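Local coordinates for 6-phosphogluconate dehydratase (Shewanella oneidensis, PDB 2GP4), which probably catalyses the dehydration of 6-phosphogluconate to 2-keto-3-deoxy-6-phosphogluconate in the Entner-Doudoroff pathway, and is seen here in its apo form without the iron-sulfur cluster, at residues P272-E275 with A276-K279; S320-L323 with T324-I327; G371-A374 with F375-E379; A479-S483 with G484-R488. All blocks are in the same frame, centred on the assembly; numbering follows the deposited sequence.

In the fold
All four contacts are local, each between residues that follow one another in the chain. Contacts 1, 2 and 3 belong to the N-terminal part of the dehydratase sequence; contact 4 belongs to the C-terminal part. Contact 2 lies nearest the middle, its centre about 3 Å from that of the chain, and its N322 bonds R531 from the C-terminal part. Centre to centre, contact 3 is about 21 Å from contact 2, contact 1 about 30 Å and contact 4 about 32 Å. Contacts 1 and 4 lie on opposite sides of the chain's centre, with centres about 56 Å apart. The iron-sulfur cluster is absent here, so no distance to it can be given.

Contact 1 of 4, residues P272-E275 with A276-K279; sequences PLRE and ALNK
E275 and K279 run side by side in the same direction on one flank of the helix 272-287. They end in a long i to i+4 salt bridge, with OE2 of E275 3.4 Å from NZ of K279. The glutamate chain is extended beyond CG. The lysine chain bends at chi2 and chi4, and this turns its ammonium group back to the carboxylate.

On another flank R274 meets both L277 and N278. NH1 of R274 lies 3.5 Å from CD1 of L277, and the two side chains cross at about a right angle. The amide of N278 sits beside the arginine stem, with its OD1 3.7 Å from CD of R274. The amide and guanidinium planes are 31° apart. L273 adds an apolar touch, its CG 4.3 Å from CD1 of L277.

The i+4 to i backbone bonds of the alpha-helix set this spacing. L277 N bonds L273 O at 2.8 Å. N278 N reaches R274 O at 3.0 Å.

Further out, NE of R274 bonds A198 O and NH2 bonds S264 O, which fixes the rotation of the guanidinium. L273 and L277 rest on L412, L273 and A276 on L407. The helix packs against the strands 403-408 and 411-416.

The chemistry differs from flank to flank. The buried guanidinium is met by the carbonyl oxygens of A198 and S264, which would partly offset its charge. The pair E275 and K279 is exposed, and its long bridge is likely to be weak.

Contact 2 of 4, residues S320-L323 with T324-I327; sequences STNL and TMHI
S320 and T321 lead by a turn into the helix 322-333, and I327 N bonds L323 O at 2.9 Å. This is a capped helix N-terminus: OG of S320 accepts from N322 N at 3.1 Å, an ST turn.

T324 adds a second side-chain bond to the turn. Its OG1 lies between the backbone N and the carbonyl carbon, chi1 63°, and from there it donates to T321 O at 2.6 Å. The donor is tilted 23° from the carbonyl plane. T324 N adds a weak bond to the same oxygen. A valine here has no OG1, and would probably leave T321 O with just the weak bond from the backbone N within this turn.

The ring of H326 lies back against the backbone of N322. The carbonyl O of N322 sits over one face of this ring, 3.5 Å above the plane and offset toward the rim. ND1 of H326 is bonded to R149, while OD1 of N322 takes a bond from R531. L323 touches L314 and I327 touches I311, both of the helix 304-316.

N322 and the selenomethionine M325 point the same way, and CE of M325 ends 3.9 Å from OD1 of N322.

Contact 3 of 4, residues G371-A374 with F375-E379; sequences GGMA and FLIKE
CG of M373, a selenomethionine, stands anti to the carbonyl carbon (chi1 -72°), and the chain then bends at chi2 (-50°) and chi3 (-68°). This brings its methyl CE to 3.8 Å from CD2 of L376 and 3.8 Å from CD1 of I377. M373 lies alongside L376, and SE passes 4.1 Å from CD2 of that leucine. It crosses I377 at a slant. M373 also touches L252, E255 and V256 of the helix 252-256, and I377 touches V256.

G371 and G372 form the break between two helices. G371 ends the helix 364-370 in a Schellman motif with positive phi, and G372, also at positive phi, leads toward the helix 372-383. There is little room at G371 for a beta carbon, because CB of F375 is close. Early in the helix, L376 N donates to G372 O at 3.1 Å, in the carbonyl plane. I377 N follows, bonding M373 O at 2.8 Å.

F375 leaves the helix on another side and touches L427. CG of E379, one turn on, lies over one face of its ring, 3.6 Å above the plane. OE1 of that glutamate accepts from V430 N.

Contact 4 of 4, residues A479-S483 with G484-R488; sequences ALFKS and GALDR
L486 reaches back to the last turn of the helix 477-482, meeting L480 and F481. Its CB points toward that turn. CG stands anti to the carbonyl carbon, chi1 -54°, and comes 4.1 Å from CA of F481. Of the two tips, CD1 lies 3.9 Å from CB of F481 and sits at the edge of the phenyl ring, near its plane. CD2 of L486 lies 4.4 Å from CG of L480. L486 also touches V469 of the strand 463-471 and L517 of the helix 511-519. With an alanine here both methyls are gone, which is likely to leave a gap beside L480 and F481 and take the neighbour from the ring edge.

The helix ends in a Schellman motif, with G484 at positive phi as the C-prime residue. A485 N bonds L480 O at 3.1 Å, nearly along the C=O axis. OG of S483 donates to the same oxygen from above the carbonyl plane. G484 N reaches F481 O at 3.2 Å.

A type I beta turn from G484 to D487 starts at the same glycine. One water donates to F481 O and accepts from L486 N, joining helix end and turn.

Contact 1 of 4, residues P272-E275 with A276-K279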
loop_
_atom_site.group_PDB
_atom_site.type_symbol
_atom_site.label_atom_id
_atom_site.label_comp_id
_atom_site.label_asym_id
_atom_site.label_seq_id
_atom_site.Cartn_x
_atom_site.Cartn_y
_atom_site.Cartn_z
ATOM N N PRO A 272 -4.203 -21.909 19.182
ATOM C CA PRO A 272 -4.505 -23.159 18.478
ATOM C C PRO A 272 -5.367 -22.977 17.221
ATOM O O PRO A 272 -5.364 -23.852 16.357
ATOM C CB PRO A 272 -5.241 -24.001 19.531
ATOM C CG PRO A 272 -5.716 -23.033 20.547
ATOM C CD PRO A 272 -4.720 -21.918 20.564
ATOM N N LEU A 273 -6.092 -21.864 17.122
ATOM C CA LEU A 273 -6.804 -21.528 15.886
ATOM C C LEU A 273 -5.814 -21.229 14.761
ATOM O O LEU A 273 -5.986 -21.702 13.634
ATOM C CB LEU A 273 -7.763 -20.346 16.085
ATOM C CG LEU A 273 -8.528 -19.849 14.848
ATOM C CD1 LEU A 273 -9.449 -20.924 14.278
ATOM C CD2 LEU A 273 -9.312 -18.587 15.154
ATOM N N ARG A 274 -4.784 -20.444 15.082
ATOM C CA ARG A 274 -3.680 -20.178 14.162
ATOM C C ARG A 274 -3.046 -21.483 13.677
ATOM O O ARG A 274 -2.715 -21.610 12.498
ATOM C CB ARG A 274 -2.639 -19.245 14.809
ATOM C CG ARG A 274 -1.274 -19.170 14.116
ATOM C CD ARG A 274 -1.325 -18.543 12.726
ATOM N NE ARG A 274 -1.683 -17.128 12.752
ATOM C CZ ARG A 274 -2.744 -16.605 12.146
ATOM N NH1 ARG A 274 -3.572 -17.370 11.443
ATOM N NH2 ARG A 274 -2.977 -15.303 12.233
ATOM N N GLU A 275 -2.902 -22.459 14.571
ATOM C CA GLU A 275 -2.383 -23.758 14.159
ATOM C C GLU A 275 -3.316 -24.421 13.149
ATOM O O GLU A 275 -2.856 -24.941 12.137
ATOM C CB GLU A 275 -2.110 -24.686 15.350
ATOM C CG GLU A 275 -1.121 -25.802 14.996
ATOM C CD GLU A 275 -0.795 -26.734 16.153
ATOM O OE1 GLU A 275 -0.439 -26.246 17.250
ATOM O OE2 GLU A 275 -0.878 -27.967 15.951
ATOM N N ALA A 276 -4.620 -24.375 13.418
ATOM C CA ALA A 276 -5.625 -24.937 12.512
ATOM C C ALA A 276 -5.668 -24.230 11.150
ATOM O O ALA A 276 -5.823 -24.883 10.117
ATOM C CB ALA A 276 -7.001 -24.929 13.172
ATOM N N LEU A 277 -5.523 -22.904 11.156
ATOM C CA LEU A 277 -5.508 -22.110 9.924
ATOM C C LEU A 277 -4.276 -22.363 9.058
ATOM O O LEU A 277 -4.346 -22.241 7.835
ATOM C CB LEU A 277 -5.635 -20.618 10.229
ATOM C CG LEU A 277 -6.979 -20.105 10.755
ATOM C CD1 LEU A 277 -6.868 -18.631 11.088
ATOM C CD2 LEU A 277 -8.117 -20.349 9.770
ATOM N N ASN A 278 -3.156 -22.710 9.692
ATOM C CA ASN A 278 -1.956 -23.125 8.970
ATOM C C ASN A 278 -2.176 -24.458 8.271
ATOM O O ASN A 278 -1.666 -24.684 7.172
ATOM C CB ASN A 278 -0.748 -23.221 9.910
ATOM C CG ASN A 278 -0.332 -21.869 10.487
ATOM O OD1 ASN A 278 -0.567 -20.811 9.892
ATOM N ND2 ASN A 278 0.293 -21.904 11.656
ATOM N N LYS A 279 -2.949 -25.331 8.914
ATOM C CA LYS A 279 -3.251 -26.647 8.363
ATOM C C LYS A 279 -4.212 -26.521 7.186
ATOM O O LYS A 279 -4.052 -27.202 6.169
ATOM C CB LYS A 279 -3.858 -27.568 9.431
ATOM C CG LYS A 279 -3.180 -27.533 10.800
ATOM C CD LYS A 279 -1.900 -28.360 10.850
ATOM C CE LYS A 279 -1.388 -28.499 12.279
ATOM N NZ LYS A 279 -2.358 -29.218 13.159
#

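Contact 2 of 4, residues S320-L323 with T324-I327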
loop_
_atom_site.group_PDB
_atom_site.type_symbol
_atom_site.label_atom_id
_atom_site.label_comp_id
_atom_site.label_asym_id
_atom_site.label_seq_id
_atom_site.Cartn_x
_atom_site.Cartn_y
_atom_site.Cartn_z
ATOM N N SER A 320 -1.700 3.386 4.213
ATOM C CA SER A 320 -0.491 4.106 3.849
ATOM C C SER A 320 -0.440 4.470 2.369
ATOM O O SER A 320 -0.849 3.683 1.515
ATOM C CB SER A 320 0.734 3.267 4.222
ATOM O OG SER A 320 1.925 3.955 3.903
ATOM N N THR A 321 0.078 5.665 2.073
ATOM C CA THR A 321 0.278 6.098 0.692
ATOM C C THR A 321 1.426 5.344 0.045
ATOM O O THR A 321 1.614 5.422 -1.166
ATOM C CB THR A 321 0.540 7.605 0.568
ATOM O OG1 THR A 321 1.601 7.989 1.451
ATOM C CG2 THR A 321 -0.707 8.388 0.898
ATOM N N ASN A 322 2.186 4.609 0.852
ATOM C CA ASN A 322 3.202 3.696 0.330
ATOM C C ASN A 322 2.579 2.559 -0.473
ATOM O O ASN A 322 3.136 2.123 -1.482
ATOM C CB ASN A 322 4.075 3.137 1.458
ATOM C CG ASN A 322 4.985 4.191 2.076
ATOM O OD1 ASN A 322 5.332 5.193 1.438
ATOM N ND2 ASN A 322 5.391 3.961 3.321
ATOM N N LEU A 323 1.411 2.098 -0.032
ATOM C CA LEU A 323 0.734 0.982 -0.692
ATOM C C LEU A 323 0.234 1.318 -2.084
ATOM O O LEU A 323 -0.065 0.416 -2.861
ATOM C CB LEU A 323 -0.413 0.439 0.156
ATOM C CG LEU A 323 -0.158 -0.906 0.836
ATOM C CD1 LEU A 323 0.327 -0.705 2.254
ATOM C CD2 LEU A 323 -1.445 -1.720 0.828
ATOM N N THR A 324 0.147 2.604 -2.404
ATOM C CA THR A 324 -0.243 3.015 -3.747
ATOM C C THR A 324 0.806 2.549 -4.757
ATOM O O THR A 324 0.461 2.077 -5.834
ATOM C CB THR A 324 -0.472 4.552 -3.861
ATOM O OG1 THR A 324 0.749 5.248 -3.596
ATOM C CG2 THR A 324 -1.552 5.027 -2.884
HETATM N N MSE A 325 2.082 2.666 -4.395
HETATM C CA MSE A 325 3.177 2.214 -5.254
HETATM C C MSE A 325 3.207 0.692 -5.415
HETATM O O MSE A 325 3.418 0.179 -6.518
HETATM C CB MSE A 325 4.525 2.702 -4.716
HETATM C CG MSE A 325 4.864 4.144 -5.035
HETATM SE SE MSE A 325 6.560 4.651 -4.192
HETATM C CE MSE A 325 5.972 4.516 -2.327
ATOM N N HIS A 326 2.992 -0.016 -4.307
ATOM C CA HIS A 326 3.052 -1.476 -4.283
ATOM C C HIS A 326 1.881 -2.136 -4.999
ATOM O O HIS A 326 2.050 -3.177 -5.636
ATOM C CB HIS A 326 3.146 -2.001 -2.843
ATOM C CG HIS A 326 4.281 -1.425 -2.056
ATOM N ND1 HIS A 326 5.524 -1.191 -2.602
ATOM C CD2 HIS A 326 4.365 -1.054 -0.757
ATOM C CE1 HIS A 326 6.321 -0.683 -1.680
ATOM N NE2 HIS A 326 5.643 -0.595 -0.550
ATOM N N ILE A 327 0.697 -1.541 -4.883
ATOM C CA ILE A 327 -0.486 -2.032 -5.593
ATOM C C ILE A 327 -0.247 -1.929 -7.097
ATOM O O ILE A 327 -0.560 -2.853 -7.844
ATOM C CB ILE A 327 -1.772 -1.247 -5.197
ATOM C CG1 ILE A 327 -2.185 -1.567 -3.751
ATOM C CG2 ILE A 327 -2.931 -1.513 -6.193
ATOM C CD1 ILE A 327 -3.416 -0.792 -3.263
#

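Contact 3 of 4, residues G371-A374 with F375-E379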
loop_
_atom_site.group_PDB
_atom_site.type_symbol
_atom_site.label_atom_id
_atom_site.label_comp_id
_atom_site.label_asym_id
_atom_site.label_seq_id
_atom_site.Cartn_x
_atom_site.Cartn_y
_atom_site.Cartn_z
ATOM N N GLY A 371 -15.238 -5.031 14.806
ATOM C CA GLY A 371 -15.966 -5.615 13.679
ATOM C C GLY A 371 -15.029 -6.203 12.646
ATOM O O GLY A 371 -15.326 -7.240 12.061
ATOM N N GLY A 372 -13.902 -5.522 12.425
ATOM C CA GLY A 372 -12.820 -6.010 11.569
ATOM C C GLY A 372 -13.106 -6.026 10.079
ATOM O O GLY A 372 -14.000 -5.326 9.598
HETATM N N MSE A 373 -12.331 -6.832 9.354
HETATM C CA MSE A 373 -12.451 -6.962 7.907
HETATM C C MSE A 373 -13.784 -7.564 7.468
HETATM O O MSE A 373 -14.299 -7.210 6.411
HETATM C CB MSE A 373 -11.290 -7.786 7.323
HETATM C CG MSE A 373 -9.935 -7.087 7.319
HETATM SE SE MSE A 373 -9.976 -5.290 6.554
HETATM C CE MSE A 373 -10.358 -5.751 4.698
ATOM N N ALA A 374 -14.337 -8.469 8.272
ATOM C CA ALA A 374 -15.631 -9.077 7.955
ATOM C C ALA A 374 -16.754 -8.040 7.903
ATOM O O ALA A 374 -17.663 -8.141 7.074
ATOM C CB ALA A 374 -15.969 -10.194 8.940
ATOM N N PHE A 375 -16.684 -7.047 8.789
ATOM C CA PHE A 375 -17.645 -5.944 8.771
ATOM C C PHE A 375 -17.372 -4.987 7.611
ATOM O O PHE A 375 -18.282 -4.650 6.858
ATOM C CB PHE A 375 -17.652 -5.188 10.104
ATOM C CG PHE A 375 -18.539 -3.978 10.108
ATOM C CD1 PHE A 375 -19.912 -4.105 10.294
ATOM C CD2 PHE A 375 -18.006 -2.710 9.923
ATOM C CE1 PHE A 375 -20.739 -2.986 10.297
ATOM C CE2 PHE A 375 -18.824 -1.586 9.924
ATOM C CZ PHE A 375 -20.197 -1.725 10.116
ATOM N N LEU A 376 -16.119 -4.556 7.481
ATOM C CA LEU A 376 -15.716 -3.621 6.436
ATOM C C LEU A 376 -16.083 -4.149 5.054
ATOM O O LEU A 376 -16.617 -3.418 4.222
ATOM C CB LEU A 376 -14.206 -3.372 6.496
ATOM C CG LEU A 376 -13.666 -2.196 5.683
ATOM C CD1 LEU A 376 -13.161 -1.129 6.626
ATOM C CD2 LEU A 376 -12.552 -2.659 4.768
ATOM N N ILE A 377 -15.793 -5.427 4.823
ATOM C CA ILE A 377 -16.022 -6.048 3.521
ATOM C C ILE A 377 -17.513 -6.202 3.224
ATOM O O ILE A 377 -17.928 -6.009 2.090
ATOM C CB ILE A 377 -15.218 -7.366 3.362
ATOM C CG1 ILE A 377 -13.728 -7.035 3.178
ATOM C CG2 ILE A 377 -15.725 -8.198 2.189
ATOM C CD1 ILE A 377 -12.805 -8.238 3.166
ATOM N N LYS A 378 -18.316 -6.506 4.240
ATOM C CA LYS A 378 -19.767 -6.587 4.054
ATOM C C LYS A 378 -20.354 -5.229 3.655
ATOM O O LYS A 378 -21.135 -5.141 2.702
ATOM C CB LYS A 378 -20.466 -7.127 5.303
ATOM C CG LYS A 378 -21.983 -7.210 5.156
ATOM C CD LYS A 378 -22.686 -7.452 6.479
ATOM C CE LYS A 378 -24.181 -7.638 6.263
ATOM N NZ LYS A 378 -24.857 -6.340 6.019
ATOM N N GLU A 379 -19.960 -4.186 4.385
ATOM C CA GLU A 379 -20.383 -2.814 4.107
ATOM C C GLU A 379 -20.046 -2.370 2.687
ATOM O O GLU A 379 -20.905 -1.831 1.977
ATOM C CB GLU A 379 -19.756 -1.844 5.109
ATOM C CG GLU A 379 -20.388 -1.889 6.482
ATOM C CD GLU A 379 -21.798 -1.338 6.481
ATOM O OE1 GLU A 379 -21.976 -0.167 6.083
ATOM O OE2 GLU A 379 -22.726 -2.077 6.874
#

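Contact 4 of 4, residues A479-S483 with G484-R488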
loop_
_atom_site.group_PDB
_atom_site.type_symbol
_atom_site.label_atom_id
_atom_site.label_comp_id
_atom_site.label_asym_id
_atom_site.label_seq_id
_atom_site.Cartn_x
_atom_site.Cartn_y
_atom_site.Cartn_z
ATOM N N ALA A 479 18.022 23.699 10.946
ATOM C CA ALA A 479 18.842 24.911 11.035
ATOM C C ALA A 479 18.127 26.128 10.433
ATOM O O ALA A 479 18.262 27.256 10.922
ATOM C CB ALA A 479 20.185 24.690 10.358
ATOM N N LEU A 480 17.368 25.872 9.372
ATOM C CA LEU A 480 16.585 26.879 8.676
ATOM C C LEU A 480 15.434 27.329 9.573
ATOM O O LEU A 480 15.132 28.523 9.664
ATOM C CB LEU A 480 16.058 26.271 7.376
ATOM C CG LEU A 480 15.870 27.055 6.076
ATOM C CD1 LEU A 480 16.980 28.059 5.804
ATOM C CD2 LEU A 480 15.780 26.048 4.939
ATOM N N PHE A 481 14.812 26.356 10.240
ATOM C CA PHE A 481 13.729 26.587 11.193
ATOM C C PHE A 481 14.202 27.405 12.403
ATOM O O PHE A 481 13.506 28.315 12.858
ATOM C CB PHE A 481 13.166 25.236 11.646
ATOM C CG PHE A 481 12.111 25.330 12.711
ATOM C CD1 PHE A 481 12.458 25.322 14.058
ATOM C CD2 PHE A 481 10.768 25.401 12.372
ATOM C CE1 PHE A 481 11.486 25.403 15.054
ATOM C CE2 PHE A 481 9.785 25.476 13.359
ATOM C CZ PHE A 481 10.146 25.478 14.703
ATOM N N LYS A 482 15.385 27.066 12.912
ATOM C CA LYS A 482 15.976 27.723 14.083
ATOM C C LYS A 482 16.413 29.168 13.828
ATOM O O LYS A 482 16.489 29.969 14.765
ATOM C CB LYS A 482 17.167 26.910 14.599
ATOM C CG LYS A 482 16.777 25.703 15.425
ATOM C CD LYS A 482 17.973 24.826 15.718
ATOM C CE LYS A 482 17.631 23.797 16.778
ATOM N NZ LYS A 482 18.636 22.706 16.810
ATOM N N SER A 483 16.716 29.492 12.571
ATOM C CA SER A 483 17.110 30.853 12.201
ATOM C C SER A 483 15.892 31.701 11.844
ATOM O O SER A 483 16.031 32.838 11.382
ATOM C CB SER A 483 18.123 30.845 11.048
ATOM O OG SER A 483 17.518 30.454 9.829
ATOM N N GLY A 484 14.704 31.135 12.056
ATOM C CA GLY A 484 13.445 31.844 11.840
ATOM C C GLY A 484 13.113 32.057 10.375
ATOM O O GLY A 484 12.197 32.816 10.047
ATOM N N ALA A 485 13.846 31.375 9.496
ATOM C CA ALA A 485 13.644 31.496 8.050
ATOM C C ALA A 485 12.317 30.899 7.567
ATOM O O ALA A 485 11.874 31.196 6.455
ATOM C CB ALA A 485 14.820 30.888 7.288
ATOM N N LEU A 486 11.687 30.074 8.404
ATOM C CA LEU A 486 10.401 29.449 8.058
ATOM C C LEU A 486 9.205 30.076 8.782
ATOM O O LEU A 486 8.065 29.651 8.587
ATOM C CB LEU A 486 10.438 27.942 8.330
ATOM C CG LEU A 486 11.538 27.077 7.710
ATOM C CD1 LEU A 486 11.418 25.649 8.219
ATOM C CD2 LEU A 486 11.482 27.120 6.188
ATOM N N ASP A 487 9.466 31.084 9.613
ATOM C CA ASP A 487 8.413 31.758 10.372
ATOM C C ASP A 487 7.621 32.719 9.483
ATOM O O ASP A 487 7.460 33.904 9.803
ATOM C CB ASP A 487 9.007 32.499 11.579
ATOM C CG ASP A 487 9.542 31.555 12.653
ATOM O OD1 ASP A 487 9.279 30.328 12.593
ATOM O OD2 ASP A 487 10.234 32.055 13.570
ATOM N N ARG A 488 7.141 32.191 8.360
ATOM C CA ARG A 488 6.332 32.924 7.384
ATOM C C ARG A 488 5.621 31.931 6.470
ATOM O O ARG A 488 5.926 30.738 6.491
ATOM C CB ARG A 488 7.181 33.911 6.564
ATOM C CG ARG A 488 8.586 33.448 6.188
ATOM C CD ARG A 488 8.590 32.596 4.939
ATOM N NE ARG A 488 9.933 32.151 4.574
ATOM C CZ ARG A 488 10.681 32.700 3.620
ATOM N NH1 ARG A 488 10.234 33.737 2.921
ATOM N NH2 ARG A 488 11.885 32.208 3.367
HETATM O O HOH W 1 11.477 29.380 11.173
#